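Local coordinates for protein N-acetylglucosamine 2-epimerase (Xylella fastidiosa, PDB 3GT5) that probably acts as a sugar isomerase of the N-acylglucosamine 2-epimerase family, interconverting sugar epimers or isomers, though its own substrate is not established, at residues 17-22 with 350-354; 35-39 with 366-372; 137-141 with 193-197. One frame throughout, in Å; residues are numbered along the deposited sequence.

Contact 1 of 3, residues 17-22 with 350-354; sequences DTMAFY and RYGAW
The last turn of helix 8-22 meets the irregular segment 350-354 at close range, the CA atoms of T18 and A353 standing 4.4 Å apart, and G352 and A353 both bend the loop through positive phi, which brings the CA of G352 to 4.3 Å from D17 O. The methyl of A353 sits among three helix side chains. It lies 3.8 Å from CG of F21 in an off-centre CH-pi contact, its CB 30° off the ring normal; CG2 of T18 and CE1 of Y22 complete its surroundings on the helix. F21 is swung to the loop by its first torsion, with CG opposite the backbone N (174°), and its CD1 meets two backbone carbonyls as well as the CB of Y351: the carbonyl O of Y351 arrives at the ring edge, 3.5 Å from F21 CD1, while G352 O approaches the same atom obliquely. Two waters bridge helix and loop, one between backbone carbonyls, the other from A353 N to the T18 hydroxyl. The first donates to both D17 O and Y351 O; the second accepts from A353 N, 2.9 Å away, and pairs with T18 OG1. Y22 OH turns elsewhere, to D376 and S370. The direct contact is therefore apolar and aromatic, and the polar links across it, from D17 O, Y351 O, A353 N and T18 OG1, run through water.

Contact 2 of 3, residues 35-39 with 366-372; sequences HYFRD and NDEKSPA
A short antiparallel backbone pairing with a classic beta bulge joins the weak strand at 36-37 to the loop 366-372 that precedes helix 377-387. F37 and S370 form the hydrogen-bonded pair: F37 N gives to S370 O at 2.9 Å, and S370 N returns a nearly straight bond (174°) to F37 O at 3.0 Å. Two residues, K369 and S370, stand opposite the single F37, which makes the bulge. Beyond it D39 N donates to D367 O, 2.8 Å away. K369 runs past D39, its chain bent at chi3 (-85°), so that NZ reaches D39 O in the carbonyl plane, on a lone pair, at 2.8 Å; the same ammonium pairs with D348 and G352 O. The R38 chain runs alongside the D367 carboxylate, CD 3.3 Å from OD2, but NE to OD2 is a long salt bridge of 3.9 Å, and R38 NH1 bonds S42. A water links D39 OD1 to N366 O, and OD2 of D39 pairs with K364. The Y36 ring takes A372 N over one face, while A372 CB presses close to its CZ and OH, and that OH bonds H48 ND1. The Y36 backbone is hydrogen-bonded to Y44 of strand 43-45, F37 packs on F57 of helix 51-68 and the ring of Y22 in helix 8-22, and H35 ND1 bonds the backbone N of H50 in strand 48-50.

Contact 3 of 3, residues 137-141 with 193-197; sequences MDETW and RYLER
Two helices of the (alpha/alpha)6 barrel of the N-acylglucosamine 2-epimerase family, 133-147 and 192-211, are bridged by long side chains, for the axes of the two short segments come no closer than 13.2 Å, at an angle of 43°. W141 carries the contact. The guanidinium of R193 lies flat on one face of its indole, planes 15° apart, with CZ 3.7 Å from the centroid of the five-membered ring in a cation-pi stack; farther back, CD rests over the six-membered ring. CG of R193 stands between its backbone N and carbonyl carbon, and the chain then runs extended across the indole to D138. Y194 turns its edge to the tryptophan, an offset edge-to-face pair in which CE1 comes 3.5 Å from W141 CE3, while the CE methyl of M137 packs at Y194 CE2. W141 CH2 lies over a face of the R197 guanidinium, 3.7 Å from its CZ, the planes tilted and not stacked; R197 is paired with E145. The stacked guanidinium is held in its own plane as well: R193 NH2 bonds Y194 OH at 3.1 Å, and a water joins R193 NH1 to D138 OD1. Stack and in-plane bonds together should fix its rotation. The salt bridge completes the grip, R193 NH2 reaching the anti lone pair of D138 OD1 at 2.7 Å, with an N-H...O angle of 172°.

Overall arrangement
Contacts 1 and 2 are neighbours, their centres about 12 Å apart, and touch directly, through two hydrogen bonds and packing of F21 CE1 on D39 O. Both join the N-terminal part of the chain to its C-terminal part. Contact 3, its centre about 33 Å from either of theirs, lies on the opposite side of the chain's centre, nested within the long loops the other two close. All three are partly buried. Contact 1 is apolar packing with water at the backbones, contact 2 chiefly backbone hydrogen bonding with charged side chains at one end, and contact 3 a helix-helix contact made by side chains, where charge and aromatic faces combine.

Contact 1 of 3, residues 17-22 with 350-354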
ATOM      1  N   ASP A  17      -4.448 -13.634 -13.411  1.00 20.48           N
ATOM      2  CA  ASP A  17      -4.810 -14.756 -12.518  1.00 20.75           C
ATOM      3  C   ASP A  17      -5.430 -14.237 -11.194  1.00 20.13           C
ATOM      4  O   ASP A  17      -6.448 -14.740 -10.684  1.00 20.66           O
ATOM      5  CB  ASP A  17      -3.607 -15.618 -12.170  1.00 21.39           C
ATOM      6  CG  ASP A  17      -3.013 -16.393 -13.361  1.00 26.40           C
ATOM      7  OD1 ASP A  17      -3.668 -16.636 -14.396  1.00 29.33           O
ATOM      8  OD2 ASP A  17      -1.834 -16.774 -13.246  1.00 29.93           O
ATOM      9  N   THR A  18      -4.834 -13.196 -10.634  1.00 18.17           N
ATOM     10  CA  THR A  18      -5.364 -12.616  -9.389  1.00 18.34           C
ATOM     11  C   THR A  18      -6.717 -11.929  -9.624  1.00 17.98           C
ATOM     12  O   THR A  18      -7.646 -12.057  -8.857  1.00 18.55           O
ATOM     13  CB  THR A  18      -4.334 -11.673  -8.796  1.00 17.46           C
ATOM     14  OG1 THR A  18      -3.111 -12.387  -8.572  1.00 19.55           O
ATOM     15  CG2 THR A  18      -4.858 -11.029  -7.507  1.00 18.43           C
ATOM     16  N   MET A  19      -6.864 -11.233 -10.742  1.00 19.12           N
ATOM     17  CA  MET A  19      -8.167 -10.665 -11.100  1.00 18.51           C
ATOM     18  C   MET A  19      -9.246 -11.745 -11.243  1.00 19.93           C
ATOM     19  O   MET A  19     -10.369 -11.522 -10.831  1.00 20.42           O
ATOM     20  CB  MET A  19      -8.107  -9.804 -12.349  1.00 18.21           C
ATOM     21  CG  MET A  19      -7.297  -8.510 -12.205  1.00 18.19           C
ATOM     22  SD  MET A  19      -8.001  -7.310 -10.994  1.00 13.87           S
ATOM     23  CE  MET A  19      -9.565  -6.897 -11.779  1.00 22.82           C
ATOM     24  N   ALA A  20      -8.874 -12.913 -11.757  1.00 19.72           N
ATOM     25  CA  ALA A  20      -9.815 -14.018 -11.890  1.00 20.10           C
ATOM     26  C   ALA A  20     -10.276 -14.545 -10.532  1.00 20.02           C
ATOM     27  O   ALA A  20     -11.395 -15.027 -10.430  1.00 20.59           O
ATOM     28  CB  ALA A  20      -9.225 -15.151 -12.796  1.00 19.27           C
ATOM     29  N   PHE A  21      -9.467 -14.421  -9.477  1.00 19.60           N
ATOM     30  CA  PHE A  21      -9.909 -14.782  -8.124  1.00 19.97           C
ATOM     31  C   PHE A  21     -11.048 -13.861  -7.644  1.00 19.71           C
ATOM     32  O   PHE A  21     -12.085 -14.306  -7.107  1.00 20.36           O
ATOM     33  CB  PHE A  21      -8.732 -14.709  -7.108  1.00 19.78           C
ATOM     34  CG  PHE A  21      -9.146 -14.937  -5.707  1.00 20.13           C
ATOM     35  CD1 PHE A  21      -9.348 -16.219  -5.245  1.00 23.43           C
ATOM     36  CD2 PHE A  21      -9.412 -13.893  -4.850  1.00 18.88           C
ATOM     37  CE1 PHE A  21      -9.739 -16.442  -3.969  1.00 22.64           C
ATOM     38  CE2 PHE A  21      -9.827 -14.129  -3.555  1.00 19.61           C
ATOM     39  CZ  PHE A  21      -9.980 -15.400  -3.118  1.00 22.20           C
ATOM     40  N   TYR A  22     -10.864 -12.549  -7.808  1.00 19.60           N
ATOM     41  CA  TYR A  22     -11.782 -11.568  -7.215  1.00 19.57           C
ATOM     42  C   TYR A  22     -12.991 -11.275  -8.116  1.00 20.12           C
ATOM     43  O   TYR A  22     -14.046 -10.966  -7.636  1.00 21.84           O
ATOM     44  CB  TYR A  22     -11.051 -10.240  -6.990  1.00 19.90           C
ATOM     45  CG  TYR A  22     -10.104 -10.273  -5.839  1.00 18.09           C
ATOM     46  CD1 TYR A  22      -8.727 -10.359  -6.055  1.00 18.47           C
ATOM     47  CD2 TYR A  22     -10.577 -10.259  -4.512  1.00 18.85           C
ATOM     48  CE1 TYR A  22      -7.825 -10.447  -4.995  1.00 17.22           C
ATOM     49  CE2 TYR A  22      -9.652 -10.289  -3.421  1.00 15.96           C
ATOM     50  CZ  TYR A  22      -8.308 -10.392  -3.677  1.00 17.37           C
ATOM     51  OH  TYR A  22      -7.403 -10.425  -2.645  1.00 19.55           O
ATOM     52  N   ARG A 350      -3.989 -22.929  -7.082  1.00 20.95           N
ATOM     53  CA  ARG A 350      -5.283 -23.561  -7.307  0.50 21.22           C
ATOM     54  C   ARG A 350      -6.383 -22.543  -7.589  1.00 21.23           C
ATOM     55  O   ARG A 350      -7.146 -22.719  -8.514  1.00 20.42           O
ATOM     56  CB  ARG A 350      -5.687 -24.448  -6.129  0.50 21.60           C
ATOM     57  CG  ARG A 350      -7.044 -25.159  -6.341  0.50 23.05           C
ATOM     58  CD  ARG A 350      -7.293 -26.234  -5.293  0.50 24.72           C
ATOM     59  NE  ARG A 350      -7.917 -27.419  -5.877  0.50 26.43           N
ATOM     60  CZ  ARG A 350      -8.299 -28.479  -5.168  0.50 29.93           C
ATOM     61  NH1 ARG A 350      -8.138 -28.490  -3.848  0.50 32.12           N
ATOM     62  NH2 ARG A 350      -8.852 -29.520  -5.773  0.50 31.00           N
ATOM     63  N   TYR A 351      -6.433 -21.460  -6.805  1.00 20.24           N
ATOM     64  CA  TYR A 351      -7.497 -20.487  -6.879  1.00 20.16           C
ATOM     65  C   TYR A 351      -7.063 -19.093  -7.297  1.00 19.76           C
ATOM     66  O   TYR A 351      -7.913 -18.289  -7.709  1.00 20.13           O
ATOM     67  CB  TYR A 351      -8.235 -20.394  -5.539  1.00 21.15           C
ATOM     68  CG  TYR A 351      -8.928 -21.668  -5.116  1.00 21.82           C
ATOM     69  CD1 TYR A 351      -9.989 -22.196  -5.865  1.00 25.22           C
ATOM     70  CD2 TYR A 351      -8.538 -22.346  -3.952  1.00 24.58           C
ATOM     71  CE1 TYR A 351     -10.646 -23.349  -5.455  1.00 25.75           C
ATOM     72  CE2 TYR A 351      -9.217 -23.518  -3.527  1.00 27.60           C
ATOM     73  CZ  TYR A 351     -10.249 -24.011  -4.298  1.00 25.16           C
ATOM     74  OH  TYR A 351     -10.931 -25.173  -3.922  1.00 28.72           O
ATOM     75  N   GLY A 352      -5.764 -18.799  -7.174  1.00 19.49           N
ATOM     76  CA  GLY A 352      -5.224 -17.488  -7.545  1.00 19.29           C
ATOM     77  C   GLY A 352      -5.207 -16.540  -6.351  1.00 19.49           C
ATOM     78  O   GLY A 352      -5.856 -16.795  -5.309  1.00 18.87           O
ATOM     79  N   ALA A 353      -4.432 -15.452  -6.526  1.00 18.85           N
ATOM     80  CA  ALA A 353      -4.214 -14.412  -5.523  1.00 18.00           C
ATOM     81  C   ALA A 353      -3.226 -15.005  -4.522  1.00 18.62           C
ATOM     82  O   ALA A 353      -2.849 -16.167  -4.639  1.00 18.63           O
ATOM     83  CB  ALA A 353      -5.521 -13.959  -4.887  1.00 18.59           C
ATOM     84  N   TRP A 354      -2.736 -14.196  -3.587  1.00 18.01           N
ATOM     85  CA  TRP A 354      -1.735 -14.641  -2.634  1.00 17.77           C
ATOM     86  C   TRP A 354      -2.365 -14.926  -1.280  1.00 17.27           C
ATOM     87  O   TRP A 354      -3.391 -14.333  -0.900  1.00 18.71           O
ATOM     88  CB  TRP A 354      -0.677 -13.534  -2.413  1.00 17.50           C
ATOM     89  CG  TRP A 354       0.260 -13.185  -3.563  1.00 17.59           C
ATOM     90  CD1 TRP A 354      -0.047 -13.059  -4.903  1.00 18.53           C
ATOM     91  CD2 TRP A 354       1.635 -12.791  -3.445  1.00 19.54           C
ATOM     92  NE1 TRP A 354       1.046 -12.657  -5.600  1.00 20.85           N
ATOM     93  CE2 TRP A 354       2.094 -12.470  -4.739  1.00 19.21           C
ATOM     94  CE3 TRP A 354       2.511 -12.657  -2.375  1.00 19.35           C
ATOM     95  CZ2 TRP A 354       3.394 -12.074  -4.981  1.00 21.30           C
ATOM     96  CZ3 TRP A 354       3.793 -12.254  -2.618  1.00 21.92           C
ATOM     97  CH2 TRP A 354       4.236 -11.971  -3.898  1.00 22.37           C
TER
HETATM   98  O   HOH W   1      -6.995 -17.356 -10.580  1.00 36.52           O
HETATM   99  O   HOH W   2      -2.617 -15.109  -8.722  1.00 22.68           O

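Contact 2 of 3, residues 35-39 with 366-372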
ATOM      1  N   HIS A  35     -15.640  -7.741   1.317  1.00 19.78           N
ATOM      2  CA  HIS A  35     -14.270  -7.501   1.798  1.00 19.03           C
ATOM      3  C   HIS A  35     -13.585  -8.676   2.523  1.00 20.13           C
ATOM      4  O   HIS A  35     -12.440  -8.544   2.936  1.00 19.56           O
ATOM      5  CB  HIS A  35     -14.253  -6.259   2.696  1.00 19.71           C
ATOM      6  CG  HIS A  35     -14.613  -5.000   1.976  1.00 19.38           C
ATOM      7  ND1 HIS A  35     -14.826  -3.806   2.626  1.00 18.95           N
ATOM      8  CD2 HIS A  35     -14.797  -4.748   0.659  1.00 18.07           C
ATOM      9  CE1 HIS A  35     -15.109  -2.869   1.741  1.00 18.00           C
ATOM     10  NE2 HIS A  35     -15.072  -3.405   0.534  1.00 18.25           N
ATOM     11  N   TYR A  36     -14.267  -9.819   2.675  1.00 20.21           N
ATOM     12  CA  TYR A  36     -13.710 -10.950   3.412  1.00 20.49           C
ATOM     13  C   TYR A  36     -13.853 -12.238   2.592  1.00 21.00           C
ATOM     14  O   TYR A  36     -14.985 -12.704   2.346  1.00 22.83           O
ATOM     15  CB  TYR A  36     -14.430 -11.094   4.754  1.00 21.23           C
ATOM     16  CG  TYR A  36     -14.172  -9.979   5.768  1.00 19.46           C
ATOM     17  CD1 TYR A  36     -13.217 -10.116   6.774  1.00 23.41           C
ATOM     18  CD2 TYR A  36     -14.907  -8.814   5.735  1.00 23.57           C
ATOM     19  CE1 TYR A  36     -13.000  -9.120   7.706  1.00 23.46           C
ATOM     20  CE2 TYR A  36     -14.695  -7.803   6.652  1.00 23.73           C
ATOM     21  CZ  TYR A  36     -13.746  -7.976   7.647  1.00 24.94           C
ATOM     22  OH  TYR A  36     -13.565  -6.981   8.564  1.00 27.93           O
ATOM     23  N   PHE A  37     -12.720 -12.769   2.130  1.00 20.38           N
ATOM     24  CA  PHE A  37     -12.692 -13.933   1.247  1.00 20.36           C
ATOM     25  C   PHE A  37     -11.840 -15.063   1.796  1.00 20.86           C
ATOM     26  O   PHE A  37     -10.689 -14.870   2.261  1.00 18.02           O
ATOM     27  CB  PHE A  37     -12.108 -13.609  -0.129  1.00 20.78           C
ATOM     28  CG  PHE A  37     -12.772 -12.447  -0.839  1.00 20.50           C
ATOM     29  CD1 PHE A  37     -13.631 -12.672  -1.894  1.00 22.96           C
ATOM     30  CD2 PHE A  37     -12.494 -11.124  -0.487  1.00 20.37           C
ATOM     31  CE1 PHE A  37     -14.233 -11.621  -2.545  1.00 23.28           C
ATOM     32  CE2 PHE A  37     -13.100 -10.071  -1.158  1.00 20.62           C
ATOM     33  CZ  PHE A  37     -13.971 -10.316  -2.167  1.00 22.36           C
ATOM     34  N   ARG A  38     -12.388 -16.281   1.716  1.00 21.73           N
ATOM     35  CA  ARG A  38     -11.616 -17.479   1.954  1.00 22.22           C
ATOM     36  C   ARG A  38     -10.709 -17.853   0.774  1.00 22.17           C
ATOM     37  O   ARG A  38     -10.828 -17.284  -0.318  1.00 21.44           O
ATOM     38  CB  ARG A  38     -12.542 -18.682   2.225  1.00 22.73           C
ATOM     39  CG  ARG A  38     -13.415 -18.530   3.430  1.00 26.64           C
ATOM     40  CD  ARG A  38     -14.179 -19.841   3.749  1.00 29.15           C
ATOM     41  NE  ARG A  38     -15.071 -19.621   4.871  1.00 33.27           N
ATOM     42  CZ  ARG A  38     -16.355 -19.262   4.787  1.00 33.77           C
ATOM     43  NH1 ARG A  38     -16.963 -19.076   3.620  1.00 36.08           N
ATOM     44  NH2 ARG A  38     -17.050 -19.081   5.908  1.00 37.90           N
ATOM     45  N   ASP A  39      -9.835 -18.840   0.986  1.00 21.71           N
ATOM     46  CA  ASP A  39      -8.895 -19.278  -0.039  1.00 23.37           C
ATOM     47  C   ASP A  39      -9.605 -19.618  -1.337  1.00 23.21           C
ATOM     48  O   ASP A  39      -9.072 -19.368  -2.400  1.00 22.13           O
ATOM     49  CB  ASP A  39      -8.099 -20.503   0.403  1.00 23.78           C
ATOM     50  CG  ASP A  39      -6.997 -20.194   1.429  1.00 27.36           C
ATOM     51  OD1 ASP A  39      -6.576 -19.031   1.586  1.00 25.57           O
ATOM     52  OD2 ASP A  39      -6.492 -21.151   2.073  1.00 28.15           O
ATOM     53  N   ASN A 366      -4.587 -20.367   8.454  1.00 27.57           N
ATOM     54  CA  ASN A 366      -6.017 -20.630   8.245  1.00 27.84           C
ATOM     55  C   ASN A 366      -6.356 -20.365   6.783  1.00 27.20           C
ATOM     56  O   ASN A 366      -5.448 -20.145   5.968  1.00 25.92           O
ATOM     57  CB  ASN A 366      -6.922 -19.821   9.199  1.00 28.38           C
ATOM     58  CG  ASN A 366      -6.741 -18.343   9.046  1.00 31.39           C
ATOM     59  OD1 ASN A 366      -6.635 -17.844   7.930  1.00 27.73           O
ATOM     60  ND2 ASN A 366      -6.643 -17.627  10.173  1.00 36.94           N
ATOM     61  N   ASP A 367      -7.647 -20.375   6.467  1.00 26.27           N
ATOM     62  CA  ASP A 367      -8.113 -20.224   5.075  1.00 26.94           C
ATOM     63  C   ASP A 367      -8.617 -18.800   4.756  1.00 25.16           C
ATOM     64  O   ASP A 367      -9.292 -18.585   3.741  1.00 24.56           O
ATOM     65  CB  ASP A 367      -9.257 -21.218   4.800  1.00 27.97           C
ATOM     66  CG  ASP A 367     -10.553 -20.853   5.562  1.00 31.58           C
ATOM     67  OD1 ASP A 367     -10.515 -20.024   6.516  1.00 36.63           O
ATOM     68  OD2 ASP A 367     -11.628 -21.392   5.197  1.00 41.51           O
ATOM     69  N   GLU A 368      -8.298 -17.842   5.619  1.00 23.97           N
ATOM     70  CA  GLU A 368      -8.719 -16.445   5.432  1.00 23.50           C
ATOM     71  C   GLU A 368      -7.744 -15.690   4.533  1.00 22.07           C
ATOM     72  O   GLU A 368      -6.892 -14.953   4.992  1.00 22.86           O
ATOM     73  CB  GLU A 368      -8.889 -15.774   6.790  1.00 24.68           C
ATOM     74  CG  GLU A 368     -10.013 -16.426   7.568  1.00 26.51           C
ATOM     75  CD  GLU A 368     -10.283 -15.812   8.950  1.00 33.38           C
ATOM     76  OE1 GLU A 368      -9.591 -14.885   9.402  1.00 33.04           O
ATOM     77  OE2 GLU A 368     -11.215 -16.297   9.621  1.00 41.18           O
ATOM     78  N   LYS A 369      -7.872 -15.922   3.227  1.00 20.11           N
ATOM     79  CA  LYS A 369      -6.976 -15.382   2.233  1.00 19.32           C
ATOM     80  C   LYS A 369      -6.949 -13.869   2.221  1.00 18.68           C
ATOM     81  O   LYS A 369      -5.886 -13.274   2.191  1.00 18.63           O
ATOM     82  CB  LYS A 369      -7.367 -15.856   0.836  1.00 19.54           C
ATOM     83  CG  LYS A 369      -6.536 -15.279  -0.305  1.00 19.99           C
ATOM     84  CD  LYS A 369      -6.809 -16.009  -1.593  1.00 20.82           C
ATOM     85  CE  LYS A 369      -6.001 -17.271  -1.793  1.00 23.32           C
ATOM     86  NZ  LYS A 369      -6.583 -18.103  -2.891  1.00 22.08           N
ATOM     87  N   SER A 370      -8.124 -13.274   2.209  1.00 18.51           N
ATOM     88  CA  SER A 370      -8.227 -11.824   2.077  1.00 18.57           C
ATOM     89  C   SER A 370      -9.282 -11.312   3.036  1.00 18.51           C
ATOM     90  O   SER A 370     -10.429 -11.117   2.666  1.00 18.40           O
ATOM     91  CB  SER A 370      -8.594 -11.401   0.669  1.00 17.67           C
ATOM     92  OG  SER A 370      -7.628 -11.770  -0.252  1.00 17.36           O
ATOM     93  N   PRO A 371      -8.873 -11.026   4.271  1.00 19.22           N
ATOM     94  CA  PRO A 371      -9.746 -10.275   5.165  1.00 20.10           C
ATOM     95  C   PRO A 371      -9.777  -8.793   4.764  1.00 20.62           C
ATOM     96  O   PRO A 371      -9.042  -8.363   3.874  1.00 20.12           O
ATOM     97  CB  PRO A 371      -9.112 -10.484   6.546  1.00 20.57           C
ATOM     98  CG  PRO A 371      -7.737 -11.077   6.301  1.00 21.37           C
ATOM     99  CD  PRO A 371      -7.539 -11.272   4.846  1.00 20.15           C
ATOM    100  N   ALA A 372     -10.598  -8.026   5.452  1.00 21.95           N
ATOM    101  CA  ALA A 372     -10.727  -6.583   5.231  1.00 22.51           C
ATOM    102  C   ALA A 372      -9.361  -5.949   5.254  1.00 22.17           C
ATOM    103  O   ALA A 372      -8.530  -6.255   6.117  1.00 22.20           O
ATOM    104  CB  ALA A 372     -11.606  -5.968   6.297  1.00 22.61           C
TER
HETATM  105  O   HOH W   3      -5.178 -18.383   3.785  1.00 26.77           O

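Contact 3 of 3, residues 137-141 with 193-197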
ATOM      1  N   MET A 137     -10.532  15.022  -6.043  1.00 19.75           N
ATOM      2  CA  MET A 137      -9.120  15.120  -5.619  1.00 19.88           C
ATOM      3  C   MET A 137      -8.865  16.473  -4.960  1.00 20.47           C
ATOM      4  O   MET A 137      -8.241  16.574  -3.896  1.00 18.98           O
ATOM      5  CB  MET A 137      -8.131  14.879  -6.786  1.00 18.66           C
ATOM      6  CG  MET A 137      -8.215  13.491  -7.472  1.00 17.44           C
ATOM      7  SD  MET A 137      -7.556  13.322  -9.138  1.00 12.76           S
ATOM      8  CE  MET A 137      -5.883  13.724  -8.811  1.00 20.13           C
ATOM      9  N   ASP A 138      -9.344  17.541  -5.602  1.00 21.19           N
ATOM     10  CA  ASP A 138      -9.169  18.865  -5.034  1.00 22.39           C
ATOM     11  C   ASP A 138      -9.901  18.989  -3.679  1.00 21.07           C
ATOM     12  O   ASP A 138      -9.348  19.537  -2.727  1.00 22.19           O
ATOM     13  CB  ASP A 138      -9.569  19.970  -6.029  1.00 22.27           C
ATOM     14  CG  ASP A 138      -9.409  21.352  -5.431  1.00 29.13           C
ATOM     15  OD1 ASP A 138      -8.305  21.706  -4.912  1.00 28.61           O
ATOM     16  OD2 ASP A 138     -10.443  22.055  -5.399  1.00 34.71           O
ATOM     17  N   GLU A 139     -11.094  18.417  -3.562  1.00 20.45           N
ATOM     18  CA  GLU A 139     -11.878  18.426  -2.304  1.00 21.40           C
ATOM     19  C   GLU A 139     -11.114  17.691  -1.219  1.00 21.23           C
ATOM     20  O   GLU A 139     -11.090  18.153  -0.073  1.00 21.54           O
ATOM     21  CB  GLU A 139     -13.223  17.745  -2.565  1.00 22.56           C
ATOM     22  CG  GLU A 139     -14.165  17.323  -1.414  1.00 24.10           C
ATOM     23  CD  GLU A 139     -15.102  16.224  -1.916  1.00 29.73           C
ATOM     24  OE1 GLU A 139     -14.754  15.007  -1.777  1.00 29.07           O
ATOM     25  OE2 GLU A 139     -16.117  16.574  -2.581  1.00 30.03           O
ATOM     26  N   THR A 140     -10.464  16.570  -1.593  1.00 19.26           N
ATOM     27  CA  THR A 140      -9.700  15.765  -0.613  1.00 18.55           C
ATOM     28  C   THR A 140      -8.431  16.530  -0.199  1.00 17.90           C
ATOM     29  O   THR A 140      -8.103  16.577   0.982  1.00 17.43           O
ATOM     30  CB  THR A 140      -9.356  14.396  -1.198  1.00 18.55           C
ATOM     31  OG1 THR A 140     -10.562  13.765  -1.645  1.00 18.33           O
ATOM     32  CG2 THR A 140      -8.643  13.489  -0.146  1.00 19.12           C
ATOM     33  N   TRP A 141      -7.751  17.151  -1.153  1.00 18.36           N
ATOM     34  CA  TRP A 141      -6.591  18.014  -0.839  1.00 18.37           C
ATOM     35  C   TRP A 141      -7.020  19.109   0.186  1.00 19.59           C
ATOM     36  O   TRP A 141      -6.334  19.363   1.200  1.00 18.88           O
ATOM     37  CB  TRP A 141      -6.042  18.653  -2.124  1.00 18.68           C
ATOM     38  CG  TRP A 141      -4.967  19.677  -1.883  1.00 18.38           C
ATOM     39  CD1 TRP A 141      -5.166  21.013  -1.625  1.00 19.93           C
ATOM     40  CD2 TRP A 141      -3.558  19.476  -1.832  1.00 20.02           C
ATOM     41  NE1 TRP A 141      -3.977  21.632  -1.439  1.00 19.73           N
ATOM     42  CE2 TRP A 141      -2.971  20.724  -1.573  1.00 18.00           C
ATOM     43  CE3 TRP A 141      -2.712  18.366  -2.041  1.00 19.76           C
ATOM     44  CZ2 TRP A 141      -1.596  20.897  -1.465  1.00 16.64           C
ATOM     45  CZ3 TRP A 141      -1.358  18.548  -1.943  1.00 18.64           C
ATOM     46  CH2 TRP A 141      -0.805  19.803  -1.669  1.00 18.98           C
ATOM     47  N   ARG A 193       1.574  20.583  -7.581  1.00 16.77           N
ATOM     48  CA  ARG A 193       1.470  20.611  -6.102  1.00 17.05           C
ATOM     49  C   ARG A 193       1.483  19.199  -5.521  1.00 17.09           C
ATOM     50  O   ARG A 193       2.004  18.965  -4.423  1.00 17.74           O
ATOM     51  CB  ARG A 193       0.259  21.376  -5.600  1.00 17.84           C
ATOM     52  CG  ARG A 193      -1.114  20.686  -5.760  1.00 19.55           C
ATOM     53  CD  ARG A 193      -2.243  21.639  -5.422  1.00 22.04           C
ATOM     54  NE  ARG A 193      -3.534  20.947  -5.573  1.00 24.79           N
ATOM     55  CZ  ARG A 193      -4.707  21.434  -5.213  1.00 24.22           C
ATOM     56  NH1 ARG A 193      -4.803  22.642  -4.689  1.00 26.03           N
ATOM     57  NH2 ARG A 193      -5.806  20.700  -5.406  1.00 21.17           N
ATOM     58  N   TYR A 194       0.857  18.272  -6.226  1.00 16.76           N
ATOM     59  CA  TYR A 194       0.840  16.891  -5.752  1.00 16.22           C
ATOM     60  C   TYR A 194       2.185  16.229  -5.759  1.00 16.27           C
ATOM     61  O   TYR A 194       2.520  15.548  -4.785  1.00 15.97           O
ATOM     62  CB  TYR A 194      -0.158  16.062  -6.575  1.00 15.90           C
ATOM     63  CG  TYR A 194      -1.550  16.552  -6.544  1.00 16.21           C
ATOM     64  CD1 TYR A 194      -2.166  16.952  -5.354  1.00 18.43           C
ATOM     65  CD2 TYR A 194      -2.301  16.615  -7.717  1.00 18.45           C
ATOM     66  CE1 TYR A 194      -3.457  17.371  -5.316  1.00 21.92           C
ATOM     67  CE2 TYR A 194      -3.613  17.014  -7.685  1.00 17.08           C
ATOM     68  CZ  TYR A 194      -4.201  17.405  -6.479  1.00 21.39           C
ATOM     69  OH  TYR A 194      -5.541  17.798  -6.423  1.00 22.14           O
ATOM     70  N   LEU A 195       2.960  16.408  -6.843  1.00 16.09           N
ATOM     71  CA  LEU A 195       4.309  15.860  -6.933  1.00 15.56           C
ATOM     72  C   LEU A 195       5.239  16.463  -5.868  1.00 15.76           C
ATOM     73  O   LEU A 195       6.048  15.757  -5.231  1.00 15.36           O
ATOM     74  CB  LEU A 195       4.881  16.117  -8.325  1.00 15.66           C
ATOM     75  CG  LEU A 195       6.283  15.632  -8.585  1.00 16.90           C
ATOM     76  CD1 LEU A 195       6.413  14.075  -8.312  1.00 16.12           C
ATOM     77  CD2 LEU A 195       6.762  16.062 -10.059  1.00 14.48           C
ATOM     78  N   GLU A 196       5.078  17.778  -5.655  1.00 15.66           N
ATOM     79  CA  GLU A 196       5.917  18.470  -4.700  1.00 17.04           C
ATOM     80  C   GLU A 196       5.585  18.057  -3.251  1.00 16.50           C
ATOM     81  O   GLU A 196       6.492  17.915  -2.415  1.00 15.67           O
ATOM     82  CB  GLU A 196       5.830  19.970  -4.890  1.00 16.98           C
ATOM     83  CG  GLU A 196       6.402  20.383  -6.282  1.00 18.36           C
ATOM     84  CD  GLU A 196       7.916  20.406  -6.462  1.00 23.38           C
ATOM     85  OE1 GLU A 196       8.704  20.185  -5.507  1.00 24.04           O
ATOM     86  OE2 GLU A 196       8.340  20.664  -7.633  1.00 23.55           O
ATOM     87  N   ARG A 197       4.329  17.817  -2.983  1.00 15.95           N
ATOM     88  CA  ARG A 197       3.938  17.338  -1.639  1.00 16.00           C
ATOM     89  C   ARG A 197       4.479  15.942  -1.435  1.00 15.89           C
ATOM     90  O   ARG A 197       4.935  15.588  -0.329  1.00 16.12           O
ATOM     91  CB  ARG A 197       2.446  17.409  -1.469  1.00 14.83           C
ATOM     92  CG  ARG A 197       1.920  16.941  -0.136  1.00 17.18           C
ATOM     93  CD  ARG A 197       2.497  17.697   1.033  1.00 17.94           C
ATOM     94  NE  ARG A 197       2.324  19.141   0.948  1.00 17.58           N
ATOM     95  CZ  ARG A 197       1.275  19.830   1.386  1.00 17.84           C
ATOM     96  NH1 ARG A 197       0.201  19.245   1.913  1.00 18.25           N
ATOM     97  NH2 ARG A 197       1.298  21.162   1.271  1.00 20.89           N
TER
HETATM   98  O   HOH W   4      -7.225  23.908  -4.051  1.00 30.51           O